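Local coordinates for periplasmic protein-probably involved in high-affinity Fe2+ transport (Escherichia coli F11, PDB 5I0Y) that probably takes part in high-affinity ferrous iron transport in the periplasm, binding copper at a site required for that transport, at residues Q25-E30 and M88-S93. The protein carries 1 engineered substitution. Numbering follows the deposited sequence.
With CU (copper (II) ion), chain D.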
ATOM      1  N   GLN B  25       6.881   7.411  19.941  1.00 14.11           N
ATOM      2  CA  GLN B  25       8.326   7.600  20.007  1.00 15.91           C
ATOM      3  C   GLN B  25       8.987   7.378  18.654  1.00 14.30           C
ATOM      4  O   GLN B  25       8.436   6.668  17.800  1.00 13.92           O
ATOM      5  CB  GLN B  25       9.029   6.783  21.113  1.00 19.77           C
ATOM      6  CG  GLN B  25       8.216   5.705  21.795  1.00 24.07           C
ATOM      7  CD  GLN B  25       8.182   4.384  21.046  1.00 26.35           C
ATOM      8  OE1 GLN B  25       8.541   4.296  19.869  1.00 29.38           O
ATOM      9  NE2 GLN B  25       7.732   3.339  21.733  1.00 27.37           N
ATOM     10  N   PRO B  26      10.158   8.005  18.442  1.00 13.25           N
ATOM     11  CA  PRO B  26      10.901   7.767  17.220  1.00 13.14           C
ATOM     12  C   PRO B  26      11.165   6.270  17.029  1.00 12.51           C
ATOM     13  O   PRO B  26      11.267   5.501  17.993  1.00 13.31           O
ATOM     14  CB  PRO B  26      12.211   8.530  17.434  1.00 13.50           C
ATOM     15  CG  PRO B  26      11.850   9.611  18.422  1.00 13.93           C
ATOM     16  CD  PRO B  26      10.848   8.972  19.330  1.00 13.44           C
ATOM     17  N   ILE B  27      11.211   5.873  15.764  1.00 11.60           N
ATOM     18  CA  ILE B  27      11.383   4.482  15.380  1.00 11.46           C
ATOM     19  C   ILE B  27      12.607   4.307  14.493  1.00 11.27           C
ATOM     20  O   ILE B  27      13.193   5.272  14.002  1.00 12.53           O
ATOM     21  CB  ILE B  27      10.109   3.966  14.670  1.00 11.14           C
ATOM     22  CG1 ILE B  27       9.785   4.767  13.382  1.00 10.89           C
ATOM     23  CG2 ILE B  27       8.937   3.988  15.637  1.00 11.45           C
ATOM     24  CD1 ILE B  27      10.571   4.369  12.152  1.00 11.18           C
ATOM     25  N   ASP B  28      12.974   3.042  14.297  1.00 11.17           N
ATOM     26  CA  ASP B  28      13.952   2.656  13.292  1.00 11.42           C
ATOM     27  C   ASP B  28      13.232   2.025  12.113  1.00 11.38           C
ATOM     28  O   ASP B  28      12.285   1.269  12.288  1.00 11.47           O
ATOM     29  CB  ASP B  28      14.901   1.579  13.840  1.00 11.62           C
ATOM     30  CG  ASP B  28      15.772   2.046  14.993  1.00 12.97           C
ATOM     31  OD1 ASP B  28      15.912   3.259  15.264  1.00 13.57           O
ATOM     32  OD2 ASP B  28      16.349   1.132  15.626  1.00 13.59           O
ATOM     33  N   MET B  29      13.727   2.319  10.925  1.00 12.25           N
ATOM     34  CA  MET B  29      13.168   1.771   9.712  1.00 13.72           C
ATOM     35  C   MET B  29      14.236   1.219   8.784  1.00 14.21           C
ATOM     36  O   MET B  29      15.421   1.596   8.878  1.00 14.25           O
ATOM     37  CB  MET B  29      12.383   2.864   8.978  1.00 15.35           C
ATOM     38  CG  MET B  29      13.279   3.825   8.221  1.00 17.47           C
ATOM     39  SD  MET B  29      12.322   4.895   7.146  1.00 20.32           S
ATOM     40  CE  MET B  29      13.615   5.678   6.196  1.00 20.85           C
ATOM     41  N   GLU B  30      13.812   0.343   7.880  1.00 14.85           N
ATOM     42  CA  GLU B  30      14.677  -0.140   6.808  1.00 16.59           C
ATOM     43  C   GLU B  30      14.531   0.804   5.610  1.00 18.12           C
ATOM     44  O   GLU B  30      13.422   1.221   5.299  1.00 16.38           O
ATOM     45  CB  GLU B  30      14.264  -1.562   6.398  1.00 17.29           C
ATOM     46  CG  GLU B  30      15.196  -2.208   5.367  1.00 18.14           C
ATOM     47  CD  GLU B  30      14.652  -3.466   4.709  1.00 20.05           C
ATOM     48  OE1 GLU B  30      13.707  -4.074   5.225  1.00 19.54           O
ATOM     49  OE2 GLU B  30      15.199  -3.853   3.650  1.00 22.25           O
ATOM     50  N   MET B  88       6.563   8.751   4.351  1.00 10.85           N
ATOM     51  CA  MET B  88       6.780   7.552   3.544  1.00 11.10           C
ATOM     52  C   MET B  88       5.709   6.520   3.870  1.00  9.74           C
ATOM     53  O   MET B  88       5.209   6.479   4.997  1.00  9.04           O
ATOM     54  CB  MET B  88       8.097   6.896   3.959  1.00 13.82           C
ATOM     55  CG  MET B  88       9.334   7.731   3.774  1.00 16.54           C
ATOM     56  SD  MET B  88      10.618   7.056   4.840  1.00 22.80           S
ATOM     57  CE  MET B  88      10.232   7.884   6.389  1.00 20.34           C
ATOM     58  N   PRO B  89       5.398   5.629   2.923  1.00  9.40           N
ATOM     59  CA  PRO B  89       4.624   4.436   3.265  1.00  9.08           C
ATOM     60  C   PRO B  89       5.475   3.494   4.110  1.00  8.68           C
ATOM     61  O   PRO B  89       6.669   3.335   3.838  1.00  8.76           O
ATOM     62  CB  PRO B  89       4.295   3.796   1.900  1.00  9.13           C
ATOM     63  CG  PRO B  89       4.834   4.724   0.872  1.00  9.94           C
ATOM     64  CD  PRO B  89       5.858   5.596   1.531  1.00  9.79           C
ATOM     65  N   MET B  90       4.855   2.938   5.151  1.00  8.37           N
ATOM     66  CA  MET B  90       5.584   2.132   6.130  1.00  9.26           C
ATOM     67  C   MET B  90       4.718   0.998   6.615  1.00  8.94           C
ATOM     68  O   MET B  90       3.511   0.998   6.432  1.00  8.77           O
ATOM     69  CB  MET B  90       5.968   2.980   7.343  1.00  9.80           C
ATOM     70  CG  MET B  90       6.641   4.283   6.982  1.00 10.25           C
ATOM     71  SD  MET B  90       7.430   5.135   8.364  1.00 11.69           S
ATOM     72  CE  MET B  90       8.964   4.245   8.466  1.00 12.58           C
ATOM     73  N   VAL B  91       5.358   0.000   7.222  1.00  9.34           N
ATOM     74  CA  VAL B  91       4.638  -1.028   7.950  1.00  9.03           C
ATOM     75  C   VAL B  91       5.296  -1.278   9.309  1.00  9.03           C
ATOM     76  O   VAL B  91       6.526  -1.392   9.404  1.00  9.59           O
ATOM     77  CB  VAL B  91       4.424  -2.314   7.113  1.00  9.34           C
ATOM     78  CG1 VAL B  91       5.741  -2.995   6.772  1.00 10.01           C
ATOM     79  CG2 VAL B  91       3.434  -3.252   7.804  1.00  9.45           C
ATOM     80  N   ALA B  92       4.462  -1.309  10.346  1.00  8.75           N
ATOM     81  CA  ALA B  92       4.906  -1.601  11.719  1.00  9.43           C
ATOM     82  C   ALA B  92       4.101  -2.784  12.227  1.00  9.71           C
ATOM     83  O   ALA B  92       3.296  -3.384  11.494  1.00  9.99           O
ATOM     84  CB  ALA B  92       4.704  -0.377  12.602  1.00  9.82           C
ATOM     85  N   SER B  93       4.283  -3.124  13.498  1.00 10.37           N
ATOM     86  CA  SER B  93       3.633  -4.334  14.017  1.00 11.16           C
ATOM     87  C   SER B  93       2.109  -4.280  14.024  1.00 11.53           C
ATOM     88  O   SER B  93       1.463  -5.317  14.004  1.00 12.42           O
ATOM     89  CB  SER B  93       4.192  -4.695  15.401  1.00 12.52           C
ATOM     90  OG  SER B  93       3.833  -3.698  16.325  1.00 14.14           O
TER
HETATM   91 CU    CU D 202       6.336   4.637  10.272  1.00  9.66          CU
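M90 turns its thioether between copper and the loop: a bend about its last torsion (chi3 81°) swings CE toward M29 and I27 while SD faces the metal. On the other segment M29 starts with CG between its own N and carbonyl carbon (chi1 78°), then runs extended across M90 at about a right angle to reach M88. The M90 methyl is thus held from the loop side, with M29 CB and M29 SD each 3.7 Å from M90 CE and I27 CD1 meeting M90 CE end to end at 4.0 Å. Isoleucine suits this buried place: its hydrocarbon end meets the methyl, and it has no atom that could compete for the metal. Further along, the ends of M29 and M88 meet tip to tip, M29 SD lying 3.6 Å from M88 SD and M29 CE 3.6 Å from that same sulfur. Methionine suits both positions: the unbranched chain of M29 can run extended while that of M88 bends at its last torsion (chi3 -85°), and the polarisable sulfurs make good van der Waals partners.

M90 SD binds copper at 2.3 Å; the soft sulfur joins H44 NE2 and H97 NE2 of the same chain, and H127 NE2 of the second subunit completes the set. Backbone pairing of M90 with H97 ties two of these ligands together on adjacent strands. The loop is tied to the partner too, E30 forming a salt bridge with R126 of the second subunit. The whole is a three-histidine, one-methionine copper site at a dimer interface, with its same-chain ligands on three strands of the β-sandwich and flanked on one side by the apolar and thioether side chains of the loop.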